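PDB 4M7O: iron-binding protein from Staphylococcus epidermidis, which is probably a solute-binding protein of an ABC-type uptake system, thought to capture iron, likely in chelated form, outside the cell membrane. Local coordinates for residues P214-K225 and I241-V252. Sequence-based numbering, arbitrary orientation.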
# COMPACT_ATOMS: atom_id res chain seq x y z
N PRO A 214 -17.27 -3.26 -17.02
CA PRO A 214 -16.72 -4.12 -15.97
C PRO A 214 -17.79 -4.90 -15.22
O PRO A 214 -18.96 -4.49 -15.20
CB PRO A 214 -16.04 -3.12 -15.01
CG PRO A 214 -16.68 -1.79 -15.31
CD PRO A 214 -17.04 -1.82 -16.76
N ASP A 215 -17.41 -6.04 -14.65
CA ASP A 215 -18.34 -6.88 -13.91
C ASP A 215 -18.36 -6.46 -12.44
O ASP A 215 -19.28 -6.77 -11.70
CB ASP A 215 -17.93 -8.34 -14.04
CG ASP A 215 -17.78 -8.77 -15.49
OD1 ASP A 215 -18.75 -8.63 -16.27
OD2 ASP A 215 -16.68 -9.25 -15.86
N ILE A 216 -17.32 -5.75 -12.01
CA ILE A 216 -17.19 -5.34 -10.62
C ILE A 216 -16.56 -3.95 -10.58
O ILE A 216 -15.61 -3.69 -11.32
CB ILE A 216 -16.25 -6.31 -9.86
CG1 ILE A 216 -16.68 -7.77 -10.07
CG2 ILE A 216 -16.19 -5.95 -8.38
CD1 ILE A 216 -15.80 -8.78 -9.39
N LEU A 217 -17.10 -3.05 -9.76
CA LEU A 217 -16.48 -1.74 -9.52
C LEU A 217 -15.92 -1.74 -8.10
O LEU A 217 -16.61 -2.13 -7.14
CB LEU A 217 -17.49 -0.60 -9.65
CG LEU A 217 -18.45 -0.63 -10.85
CD1 LEU A 217 -19.40 0.58 -10.84
CD2 LEU A 217 -17.65 -0.63 -12.14
N ILE A 218 -14.67 -1.32 -7.95
CA ILE A 218 -14.10 -1.19 -6.62
C ILE A 218 -13.46 0.17 -6.48
O ILE A 218 -12.50 0.48 -7.18
CB ILE A 218 -13.02 -2.25 -6.34
CG1 ILE A 218 -13.59 -3.65 -6.57
CG2 ILE A 218 -12.44 -2.10 -4.92
CD1 ILE A 218 -12.67 -4.76 -6.18
N SER A 219 -14.00 0.99 -5.58
CA SER A 219 -13.38 2.28 -5.26
C SER A 219 -12.33 2.11 -4.16
O SER A 219 -12.57 1.43 -3.16
CB SER A 219 -14.42 3.28 -4.78
OG SER A 219 -13.76 4.33 -4.09
N THR A 220 -11.17 2.73 -4.34
CA THR A 220 -10.10 2.55 -3.36
C THR A 220 -9.89 3.79 -2.51
O THR A 220 -8.82 3.97 -1.93
CB THR A 220 -8.78 2.18 -4.04
OG1 THR A 220 -8.37 3.25 -4.91
CG2 THR A 220 -8.98 0.93 -4.86
N GLU A 221 -10.91 4.64 -2.44
CA GLU A 221 -10.75 5.93 -1.77
C GLU A 221 -11.13 5.88 -0.30
O GLU A 221 -11.03 6.89 0.39
CB GLU A 221 -11.56 7.00 -2.48
CG GLU A 221 -11.01 7.37 -3.83
CD GLU A 221 -11.69 8.59 -4.39
OE1 GLU A 221 -12.73 8.42 -5.06
OE2 GLU A 221 -11.20 9.71 -4.17
N GLY A 222 -11.58 4.72 0.17
CA GLY A 222 -11.90 4.55 1.58
C GLY A 222 -13.23 5.18 1.97
O GLY A 222 -13.42 5.56 3.12
N LYS A 223 -14.13 5.30 1.00
CA LYS A 223 -15.47 5.82 1.24
C LYS A 223 -16.31 4.68 1.77
O LYS A 223 -15.98 3.52 1.56
CB LYS A 223 -16.11 6.30 -0.06
CG LYS A 223 -15.27 7.21 -0.94
CD LYS A 223 -15.41 8.66 -0.52
CE LYS A 223 -15.06 9.61 -1.66
NZ LYS A 223 -14.89 11.00 -1.15
N SER A 224 -17.41 5.01 2.44
CA SER A 224 -18.35 3.98 2.86
C SER A 224 -18.97 3.38 1.62
O SER A 224 -19.04 4.04 0.58
CB SER A 224 -19.45 4.60 3.72
OG SER A 224 -20.26 5.47 2.95
N LYS A 225 -19.41 2.14 1.70
CA LYS A 225 -19.99 1.47 0.55
C LYS A 225 -21.21 2.21 0.06
O LYS A 225 -21.37 2.41 -1.14
CB LYS A 225 -20.36 0.02 0.91
CG LYS A 225 -20.79 -0.83 -0.28
CD LYS A 225 -21.15 -2.24 0.20
CE LYS A 225 -21.43 -3.19 -0.95
NZ LYS A 225 -21.60 -4.59 -0.45
N ILE A 241 -24.03 -0.87 -17.08
CA ILE A 241 -22.86 -1.70 -16.73
C ILE A 241 -23.16 -3.00 -15.96
O ILE A 241 -23.98 -3.00 -15.03
CB ILE A 241 -21.86 -0.83 -15.92
CG1 ILE A 241 -21.45 0.40 -16.73
CG2 ILE A 241 -20.64 -1.63 -15.50
CD1 ILE A 241 -20.50 1.32 -15.94
N ASN A 242 -22.51 -4.11 -16.36
CA ASN A 242 -22.61 -5.42 -15.71
C ASN A 242 -22.62 -5.24 -14.18
O ASN A 242 -23.56 -5.63 -13.49
CB ASN A 242 -21.40 -6.32 -16.07
CG ASN A 242 -21.50 -7.03 -17.45
OD1 ASN A 242 -22.21 -6.61 -18.35
ND2 ASN A 242 -20.75 -8.13 -17.60
N ALA A 243 -21.55 -4.62 -13.67
CA ALA A 243 -21.36 -4.40 -12.23
C ALA A 243 -22.53 -3.73 -11.52
O ALA A 243 -22.90 -4.13 -10.43
CB ALA A 243 -20.09 -3.60 -11.98
N VAL A 244 -23.11 -2.70 -12.13
CA VAL A 244 -24.21 -2.00 -11.50
C VAL A 244 -25.48 -2.86 -11.49
O VAL A 244 -26.19 -2.90 -10.49
CB VAL A 244 -24.49 -0.64 -12.16
CG1 VAL A 244 -25.59 0.10 -11.42
CG2 VAL A 244 -23.21 0.20 -12.19
N LYS A 245 -25.74 -3.57 -12.59
CA LYS A 245 -26.91 -4.46 -12.69
C LYS A 245 -26.86 -5.63 -11.71
O LYS A 245 -27.89 -6.07 -11.19
CB LYS A 245 -27.06 -5.00 -14.13
CG LYS A 245 -27.53 -3.99 -15.15
N ASN A 246 -25.65 -6.13 -11.46
CA ASN A 246 -25.45 -7.26 -10.56
C ASN A 246 -25.06 -6.84 -9.15
O ASN A 246 -24.75 -7.68 -8.31
CB ASN A 246 -24.39 -8.21 -11.13
CG ASN A 246 -24.80 -8.81 -12.46
OD1 ASN A 246 -25.98 -9.06 -12.70
ND2 ASN A 246 -23.83 -9.05 -13.34
N THR A 247 -25.07 -5.53 -8.90
CA THR A 247 -24.76 -4.98 -7.58
C THR A 247 -23.41 -5.48 -7.08
O THR A 247 -23.29 -6.00 -5.97
CB THR A 247 -25.87 -5.30 -6.55
OG1 THR A 247 -27.14 -5.15 -7.18
CG2 THR A 247 -25.79 -4.35 -5.37
N ARG A 248 -22.39 -5.34 -7.92
CA ARG A 248 -21.03 -5.68 -7.52
C ARG A 248 -20.27 -4.37 -7.42
O ARG A 248 -19.36 -4.10 -8.20
CB ARG A 248 -20.38 -6.62 -8.54
CG ARG A 248 -21.17 -7.89 -8.85
CD ARG A 248 -21.26 -8.84 -7.67
NE ARG A 248 -19.95 -9.12 -7.09
CZ ARG A 248 -19.06 -9.98 -7.61
NH1 ARG A 248 -17.89 -10.16 -7.01
NH2 ARG A 248 -19.34 -10.64 -8.72
N ILE A 249 -20.69 -3.56 -6.45
CA ILE A 249 -20.11 -2.25 -6.20
C ILE A 249 -19.50 -2.28 -4.80
O ILE A 249 -20.23 -2.42 -3.82
CB ILE A 249 -21.21 -1.17 -6.24
CG1 ILE A 249 -21.86 -1.13 -7.62
CG2 ILE A 249 -20.66 0.21 -5.91
CD1 ILE A 249 -23.04 -0.20 -7.67
N GLU A 250 -18.18 -2.18 -4.70
CA GLU A 250 -17.51 -2.33 -3.40
C GLU A 250 -16.54 -1.18 -3.15
O GLU A 250 -16.15 -0.47 -4.08
CB GLU A 250 -16.75 -3.66 -3.33
CG GLU A 250 -17.53 -4.88 -3.81
CD GLU A 250 -18.56 -5.37 -2.81
OE1 GLU A 250 -18.49 -4.99 -1.62
OE2 GLU A 250 -19.46 -6.15 -3.21
N THR A 251 -16.15 -1.00 -1.90
CA THR A 251 -15.16 0.01 -1.56
C THR A 251 -14.07 -0.60 -0.72
O THR A 251 -14.31 -1.52 0.07
CB THR A 251 -15.74 1.16 -0.76
OG1 THR A 251 -16.17 0.67 0.52
CG2 THR A 251 -16.91 1.75 -1.49
N VAL A 252 -12.88 -0.06 -0.86
CA VAL A 252 -11.76 -0.52 -0.05
C VAL A 252 -10.93 0.72 0.31
O VAL A 252 -11.05 1.75 -0.37
CB VAL A 252 -10.99 -1.59 -0.85
CG1 VAL A 252 -9.94 -0.97 -1.78
CG2 VAL A 252 -10.43 -2.62 0.06
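Leu217 and Ile249 pair side by side on parallel strands 216-219 and 249-251, their side chains on one face of the sheet; a right-handed beta-alpha-beta crossover through helices 225-234 and 242-245 joins the strands in the C-terminal lobe of this periplasmic-binding-protein fold. Backbone bonds link Leu217 N to Arg248 O (2.9 Å), Glu250 N to Leu217 O, Ser219 N to Glu250 O and Val252 N to Ser219 O. Tyr228 of helix 225-234 touches Leu217, Ser219, Ile249 and Thr251; Leu217 CG also meets Ala243 CB at 3.6 Å, its CD1 reaching Val244 CG2. On the other face, Arg248 bends at chi2 and chi3 (-67° and -51°), bringing NH1 to 3.5 Å from Ile216 CD1, while Ile216 CG1 covers one guanidinium face, offset toward the rim. NH1 bonds to Ile275 O and Asp274 O, NH2 to Gln161 OE1. Extended throughout, Lys225 passes Ile249 O and brings NZ to Glu250 OE1 in a weak salt bridge (3.3 Å). Thr251 OG1, set between its backbone N and carbonyl carbon (chi1 65°), donates to Lys223 O at 3.0 Å, linking strand 249-251 to the loop before helix 225-234. At the far end, Ala243 N binds Pro214 O, and Asp215 OD2 accepts from Glu162 N; Asn242 ND2 sits so close to Asp215 OD1 (2.5 Å) that this bond's detail is doubtful.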